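Local coordinates for histidinol-phosphatase (Bordetella pertussis, PDB 3FVV), which probably catalyses the magnesium-dependent dephosphorylation of histidinol phosphate to histidinol, the direct precursor of histidine, at residues 4-15 and 104-115. Residues are numbered along the deposited sequence; the frame is centred on the assembly and turned at random.
Sequences RRLALFDLDHTL and HLAAGDLCALVT. With SO4 (sulfate ion), chain C.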
ATOM      1  N   ARG A   4      11.772   3.690  22.165  1.00 31.23           N
ATOM      2  CA  ARG A   4      11.234   3.024  20.983  1.00 28.83           C
ATOM      3  C   ARG A   4      11.122   3.929  19.722  1.00 25.57           C
ATOM      4  O   ARG A   4      10.958   5.137  19.817  1.00 25.16           O
ATOM      5  CB  ARG A   4       9.895   2.385  21.303  1.00 29.54           C
ATOM      6  CG  ARG A   4       9.617   1.259  20.340  1.00 32.97           C
ATOM      7  CD  ARG A   4       8.341   0.540  20.643  1.00 36.32           C
ATOM      8  NE  ARG A   4       8.344  -0.731  19.912  1.00 41.53           N
ATOM      9  CZ  ARG A   4       7.327  -1.600  19.879  1.00 42.99           C
ATOM     10  NH1 ARG A   4       6.187  -1.330  20.544  1.00 42.50           N
ATOM     11  NH2 ARG A   4       7.455  -2.735  19.177  1.00 40.56           N
ATOM     12  N   ARG A   5      11.261   3.342  18.544  1.00 21.55           N
ATOM     13  CA  ARG A   5      11.048   4.085  17.306  1.00 19.60           C
ATOM     14  C   ARG A   5       9.863   3.493  16.545  1.00 17.65           C
ATOM     15  O   ARG A   5       9.467   2.350  16.780  1.00 16.09           O
ATOM     16  CB  ARG A   5      12.317   4.121  16.481  1.00 18.87           C
ATOM     17  CG  ARG A   5      13.539   4.529  17.412  1.00 19.99           C
ATOM     18  CD  ARG A   5      14.844   4.400  16.743  1.00 21.19           C
ATOM     19  NE  ARG A   5      14.895   3.153  15.976  1.00 26.13           N
ATOM     20  CZ  ARG A   5      15.885   2.854  15.145  1.00 28.26           C
ATOM     21  NH1 ARG A   5      16.929   3.692  15.040  1.00 31.72           N
ATOM     22  NH2 ARG A   5      15.873   1.718  14.457  1.00 22.14           N
ATOM     23  N   LEU A   6       9.278   4.299  15.678  1.00 16.49           N
ATOM     24  CA  LEU A   6       8.182   3.846  14.812  1.00 15.66           C
ATOM     25  C   LEU A   6       8.760   3.729  13.400  1.00 15.26           C
ATOM     26  O   LEU A   6       9.507   4.628  12.935  1.00 13.66           O
ATOM     27  CB  LEU A   6       7.072   4.864  14.816  1.00 15.93           C
ATOM     28  CG  LEU A   6       5.801   4.567  14.038  1.00 13.55           C
ATOM     29  CD1 LEU A   6       5.096   3.406  14.637  1.00  9.81           C
ATOM     30  CD2 LEU A   6       4.988   5.889  14.041  1.00 10.86           C
ATOM     31  N   ALA A   7       8.397   2.648  12.716  1.00 12.80           N
ATOM     32  CA  ALA A   7       8.803   2.496  11.349  1.00 12.07           C
ATOM     33  C   ALA A   7       7.631   2.178  10.441  1.00 12.05           C
ATOM     34  O   ALA A   7       7.015   1.100  10.534  1.00 13.93           O
ATOM     35  CB  ALA A   7       9.917   1.341  11.264  1.00 11.27           C
ATOM     36  N   LEU A   8       7.370   3.076   9.507  1.00 11.79           N
ATOM     37  CA  LEU A   8       6.281   2.959   8.571  1.00 12.29           C
ATOM     38  C   LEU A   8       6.856   2.725   7.171  1.00 12.84           C
ATOM     39  O   LEU A   8       7.798   3.415   6.728  1.00 12.49           O
ATOM     40  CB  LEU A   8       5.451   4.253   8.555  1.00 12.31           C
ATOM     41  CG  LEU A   8       4.952   4.683   9.964  1.00 12.67           C
ATOM     42  CD1 LEU A   8       4.218   6.067   9.868  1.00 10.89           C
ATOM     43  CD2 LEU A   8       4.089   3.644  10.636  1.00 12.22           C
ATOM     44  N   PHE A   9       6.234   1.783   6.471  1.00 12.26           N
ATOM     45  CA  PHE A   9       6.594   1.440   5.121  1.00 12.53           C
ATOM     46  C   PHE A   9       5.459   1.591   4.138  1.00 12.50           C
ATOM     47  O   PHE A   9       4.413   1.003   4.299  1.00 12.07           O
ATOM     48  CB  PHE A   9       7.103   0.010   5.109  1.00 11.67           C
ATOM     49  CG  PHE A   9       8.174  -0.231   6.079  1.00 12.95           C
ATOM     50  CD1 PHE A   9       9.484   0.081   5.764  1.00 10.82           C
ATOM     51  CD2 PHE A   9       7.880  -0.732   7.328  1.00 11.69           C
ATOM     52  CE1 PHE A   9      10.481  -0.129   6.660  1.00 11.28           C
ATOM     53  CE2 PHE A   9       8.873  -0.968   8.251  1.00 14.54           C
ATOM     54  CZ  PHE A   9      10.189  -0.696   7.908  1.00 12.76           C
ATOM     55  N   ASP A  10       5.696   2.361   3.098  1.00 13.65           N
ATOM     56  CA  ASP A  10       4.875   2.297   1.879  1.00 13.44           C
ATOM     57  C   ASP A  10       5.073   0.920   1.214  1.00 12.99           C
ATOM     58  O   ASP A  10       6.083   0.274   1.411  1.00 12.84           O
ATOM     59  CB  ASP A  10       5.322   3.431   0.926  1.00 14.69           C
ATOM     60  CG  ASP A  10       4.445   3.515  -0.354  1.00 16.66           C
ATOM     61  OD1 ASP A  10       3.181   3.587  -0.197  1.00 17.60           O
ATOM     62  OD2 ASP A  10       4.996   3.479  -1.482  1.00 22.39           O
ATOM     63  N   LEU A  11       4.117   0.446   0.426  1.00 13.97           N
ATOM     64  CA  LEU A  11       4.268  -0.832  -0.263  1.00 12.90           C
ATOM     65  C   LEU A  11       4.644  -0.712  -1.751  1.00 13.44           C
ATOM     66  O   LEU A  11       5.753  -1.103  -2.146  1.00 12.10           O
ATOM     67  CB  LEU A  11       2.996  -1.676  -0.150  1.00 13.87           C
ATOM     68  CG  LEU A  11       3.028  -3.036  -0.838  1.00 13.71           C
ATOM     69  CD1 LEU A  11       4.071  -3.889  -0.218  1.00  9.24           C
ATOM     70  CD2 LEU A  11       1.597  -3.766  -0.775  1.00 15.37           C
ATOM     71  N   ASP A  12       3.752  -0.158  -2.563  1.00 13.38           N
ATOM     72  CA  ASP A  12       3.900  -0.291  -4.014  1.00 13.62           C
ATOM     73  C   ASP A  12       5.049   0.542  -4.499  1.00 13.05           C
ATOM     74  O   ASP A  12       5.068   1.724  -4.269  1.00 12.36           O
ATOM     75  CB  ASP A  12       2.586   0.040  -4.729  1.00 13.81           C
ATOM     76  CG  ASP A  12       1.441  -0.882  -4.285  1.00 15.05           C
ATOM     77  OD1 ASP A  12       1.609  -2.110  -4.237  1.00 14.67           O
ATOM     78  OD2 ASP A  12       0.377  -0.391  -3.911  1.00 20.22           O
ATOM     79  N   HIS A  13       6.035  -0.118  -5.113  1.00 13.64           N
ATOM     80  CA  HIS A  13       7.259   0.516  -5.635  1.00 14.54           C
ATOM     81  C   HIS A  13       8.222   0.914  -4.548  1.00 14.96           C
ATOM     82  O   HIS A  13       9.274   1.436  -4.839  1.00 16.68           O
ATOM     83  CB  HIS A  13       6.939   1.719  -6.501  1.00 15.57           C
ATOM     84  CG  HIS A  13       6.116   1.360  -7.690  1.00 20.28           C
ATOM     85  ND1 HIS A  13       6.596   0.556  -8.694  1.00 23.35           N
ATOM     86  CD2 HIS A  13       4.832   1.637  -8.008  1.00 25.65           C
ATOM     87  CE1 HIS A  13       5.653   0.377  -9.602  1.00 24.48           C
ATOM     88  NE2 HIS A  13       4.573   1.026  -9.213  1.00 26.63           N
ATOM     89  N   THR A  14       7.886   0.648  -3.295  1.00 14.63           N
ATOM     90  CA  THR A  14       8.800   0.904  -2.166  1.00 14.58           C
ATOM     91  C   THR A  14       9.336  -0.432  -1.694  1.00 13.58           C
ATOM     92  O   THR A  14      10.508  -0.683  -1.792  1.00 15.36           O
ATOM     93  CB  THR A  14       8.044   1.622  -1.006  1.00 13.98           C
ATOM     94  OG1 THR A  14       7.700   2.935  -1.450  1.00 19.02           O
ATOM     95  CG2 THR A  14       8.899   1.713   0.287  1.00 15.41           C
ATOM     96  N   LEU A  15       8.463  -1.303  -1.198  1.00 14.03           N
ATOM     97  CA  LEU A  15       8.901  -2.629  -0.769  1.00 14.74           C
ATOM     98  C   LEU A  15       8.786  -3.649  -1.892  1.00 14.01           C
ATOM     99  O   LEU A  15       9.463  -4.647  -1.840  1.00 15.66           O
ATOM    100  CB  LEU A  15       8.165  -3.071   0.499  1.00 14.71           C
ATOM    101  CG  LEU A  15       8.497  -2.366   1.835  1.00 14.16           C
ATOM    102  CD1 LEU A  15       7.767  -3.066   2.959  1.00  8.04           C
ATOM    103  CD2 LEU A  15      10.022  -2.333   2.099  1.00 12.66           C
ATOM    104  N   HIS A 104      14.430  -2.939  11.099  1.00 12.30           N
ATOM    105  CA  HIS A 104      13.594  -2.178  12.052  1.00 11.32           C
ATOM    106  C   HIS A 104      12.920  -3.168  13.002  1.00 11.33           C
ATOM    107  O   HIS A 104      12.873  -2.915  14.203  1.00 12.90           O
ATOM    108  CB  HIS A 104      12.591  -1.334  11.344  1.00 11.17           C
ATOM    109  CG  HIS A 104      13.172  -0.128  10.678  1.00 11.56           C
ATOM    110  ND1 HIS A 104      13.487   1.018  11.377  1.00  9.74           N
ATOM    111  CD2 HIS A 104      13.416   0.145   9.372  1.00 12.19           C
ATOM    112  CE1 HIS A 104      13.937   1.928  10.528  1.00 13.57           C
ATOM    113  NE2 HIS A 104      13.934   1.414   9.310  1.00 13.84           N
ATOM    114  N   LEU A 105      12.479  -4.327  12.527  1.00 11.07           N
ATOM    115  CA  LEU A 105      11.900  -5.303  13.443  1.00 12.03           C
ATOM    116  C   LEU A 105      12.875  -5.696  14.537  1.00 11.60           C
ATOM    117  O   LEU A 105      12.521  -5.749  15.720  1.00 10.86           O
ATOM    118  CB  LEU A 105      11.356  -6.575  12.725  1.00 11.24           C
ATOM    119  CG  LEU A 105      10.078  -6.359  11.886  1.00 12.33           C
ATOM    120  CD1 LEU A 105       9.856  -7.529  10.922  1.00 11.45           C
ATOM    121  CD2 LEU A 105       8.821  -6.186  12.769  1.00 11.03           C
ATOM    122  N   ALA A 106      14.091  -5.985  14.104  1.00 11.62           N
ATOM    123  CA  ALA A 106      15.136  -6.456  14.962  1.00 12.97           C
ATOM    124  C   ALA A 106      15.524  -5.366  15.977  1.00 12.68           C
ATOM    125  O   ALA A 106      15.922  -5.698  17.096  1.00 12.59           O
ATOM    126  CB  ALA A 106      16.382  -6.980  14.130  1.00 11.76           C
ATOM    127  N   ALA A 107      15.379  -4.084  15.629  1.00 12.20           N
ATOM    128  CA  ALA A 107      15.718  -3.028  16.605  1.00 11.68           C
ATOM    129  C   ALA A 107      14.666  -2.865  17.701  1.00 12.42           C
ATOM    130  O   ALA A 107      14.846  -2.093  18.631  1.00 13.32           O
ATOM    131  CB  ALA A 107      15.979  -1.649  15.879  1.00 11.14           C
ATOM    132  N   GLY A 108      13.557  -3.560  17.578  1.00 12.22           N
ATOM    133  CA  GLY A 108      12.430  -3.363  18.464  1.00 13.40           C
ATOM    134  C   GLY A 108      11.439  -2.319  17.953  1.00 12.82           C
ATOM    135  O   GLY A 108      10.574  -1.919  18.676  1.00 13.01           O
ATOM    136  N   ASP A 109      11.583  -1.827  16.737  1.00 12.42           N
ATOM    137  CA  ASP A 109      10.732  -0.736  16.271  1.00 12.56           C
ATOM    138  C   ASP A 109       9.294  -1.243  16.174  1.00 12.94           C
ATOM    139  O   ASP A 109       9.073  -2.442  15.969  1.00 15.08           O
ATOM    140  CB  ASP A 109      11.237  -0.159  14.948  1.00 13.11           C
ATOM    141  CG  ASP A 109      12.631   0.522  15.087  1.00 17.07           C
ATOM    142  OD1 ASP A 109      13.068   0.685  16.279  1.00 14.31           O
ATOM    143  OD2 ASP A 109      13.253   0.902  14.025  1.00 16.14           O
ATOM    144  N   LEU A 110       8.322  -0.363  16.393  1.00 13.02           N
ATOM    145  CA  LEU A 110       6.924  -0.657  16.055  1.00 13.75           C
ATOM    146  C   LEU A 110       6.767  -0.475  14.535  1.00 13.06           C
ATOM    147  O   LEU A 110       6.933   0.611  14.061  1.00 14.16           O
ATOM    148  CB  LEU A 110       5.968   0.273  16.804  1.00 13.83           C
ATOM    149  CG  LEU A 110       4.483   0.128  16.445  1.00 16.67           C
ATOM    150  CD1 LEU A 110       4.050  -1.329  16.682  1.00 14.75           C
ATOM    151  CD2 LEU A 110       3.587   1.185  17.196  1.00 16.04           C
ATOM    152  N   CYS A 111       6.441  -1.523  13.798  1.00 13.15           N
ATOM    153  CA  CYS A 111       6.442  -1.502  12.311  1.00 14.00           C
ATOM    154  C   CYS A 111       5.035  -1.716  11.721  1.00 13.93           C
ATOM    155  O   CYS A 111       4.293  -2.565  12.174  1.00 13.95           O
ATOM    156  CB  CYS A 111       7.355  -2.591  11.750  1.00 13.59           C
ATOM    157  SG  CYS A 111       9.063  -2.372  12.252  1.00 17.98           S
ATOM    158  N   ALA A 112       4.722  -0.926  10.679  1.00 14.37           N
ATOM    159  CA  ALA A 112       3.440  -0.942   9.999  1.00 12.49           C
ATOM    160  C   ALA A 112       3.676  -0.692   8.511  1.00 13.03           C
ATOM    161  O   ALA A 112       4.555   0.130   8.102  1.00 14.45           O
ATOM    162  CB  ALA A 112       2.505   0.165  10.555  1.00 12.58           C
ATOM    163  N   LEU A 113       2.866  -1.382   7.717  1.00 11.72           N
ATOM    164  CA  LEU A 113       2.733  -1.142   6.302  1.00 13.11           C
ATOM    165  C   LEU A 113       1.574  -0.157   6.082  1.00 12.81           C
ATOM    166  O   LEU A 113       0.451  -0.383   6.584  1.00 11.36           O
ATOM    167  CB  LEU A 113       2.529  -2.475   5.575  1.00 12.18           C
ATOM    168  CG  LEU A 113       2.668  -2.595   4.063  1.00 15.89           C
ATOM    169  CD1 LEU A 113       4.081  -2.401   3.550  1.00 17.20           C
ATOM    170  CD2 LEU A 113       2.153  -3.994   3.589  1.00 14.25           C
ATOM    171  N   VAL A 114       1.876   0.948   5.376  1.00 12.20           N
ATOM    172  CA  VAL A 114       0.894   1.995   5.132  1.00 11.32           C
ATOM    173  C   VAL A 114       0.707   2.188   3.637  1.00 12.21           C
ATOM    174  O   VAL A 114       1.597   2.759   2.953  1.00 12.70           O
ATOM    175  CB  VAL A 114       1.319   3.350   5.793  1.00 11.98           C
ATOM    176  CG1 VAL A 114       0.098   4.298   5.826  1.00  7.37           C
ATOM    177  CG2 VAL A 114       1.885   3.123   7.199  1.00  9.70           C
ATOM    178  N   THR A 115      -0.439   1.742   3.126  1.00 11.94           N
ATOM    179  CA  THR A 115      -0.628   1.591   1.698  1.00 12.49           C
ATOM    180  C   THR A 115      -2.058   1.890   1.236  1.00 13.08           C
ATOM    181  O   THR A 115      -3.019   1.523   1.899  1.00 11.89           O
ATOM    182  CB  THR A 115      -0.229   0.128   1.282  1.00 13.68           C
ATOM    183  OG1 THR A 115      -0.506  -0.080  -0.102  1.00 13.35           O
ATOM    184  CG2 THR A 115      -0.996  -0.890   2.107  1.00 11.91           C
TER
HETATM  185  S   SO4 C 233       0.892   2.544  -2.073  1.00 25.07           S
HETATM  186  O1  SO4 C 233       1.594   1.435  -1.322  1.00 21.78           O
HETATM  187  O2  SO4 C 233       0.104   3.473  -1.174  1.00 17.15           O
HETATM  188  O3  SO4 C 233       1.928   3.173  -2.877  1.00 24.98           O
HETATM  189  O4  SO4 C 233      -0.102   1.994  -3.007  1.00 20.50           O
HETATM  190  O   HOH W   1      12.804   0.829  18.765  1.00 20.29           O
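The methyl of Ala7 sits over one face of the His104 imidazole, a CH-pi contact with CB 3.8 Å from the ring centroid, while His104 ND1 donates in the ring plane to Asp109 OD2 at 2.7 Å. His104 CD2 lies at the edge of the Phe9 ring, 3.6 Å from Phe9 CZ. His104 NE2 is hydrogen-bonded to Tyr184 OH, so bonds at both nitrogens fix the ring's rotation. Bent at chi3 (-43°), Arg5 meets Asp109 side-on, NE to OD1. Arg5 NH2 takes the syn lone pair of Asp109 OD2 at 2.8 Å, giving OD2 two donors, Arg5 NH2 and His104 ND1. Just before, Leu110 CB lies over one face of the Arg4 guanidinium, whose edge gives NE to Gly108 O (2.8 Å), the carbonyl of a Schellman glycine ending helix 95-106. From there strands 5-9 and 110-115 pair in parallel, through to Val114 N and Phe9 O. Leu11 N, Asp12 N and Thr115 OG1 donate to sulfate O1; the ion, probably from the crystallisation liquor and also held by Ala116 N and Lys160 NZ, is consistent with a phosphate site. DxDxT motif I (Asp10, Asp12) beside motif II Thr115, following neighbouring parallel strands, is characteristic of the Rossmann-like HAD fold.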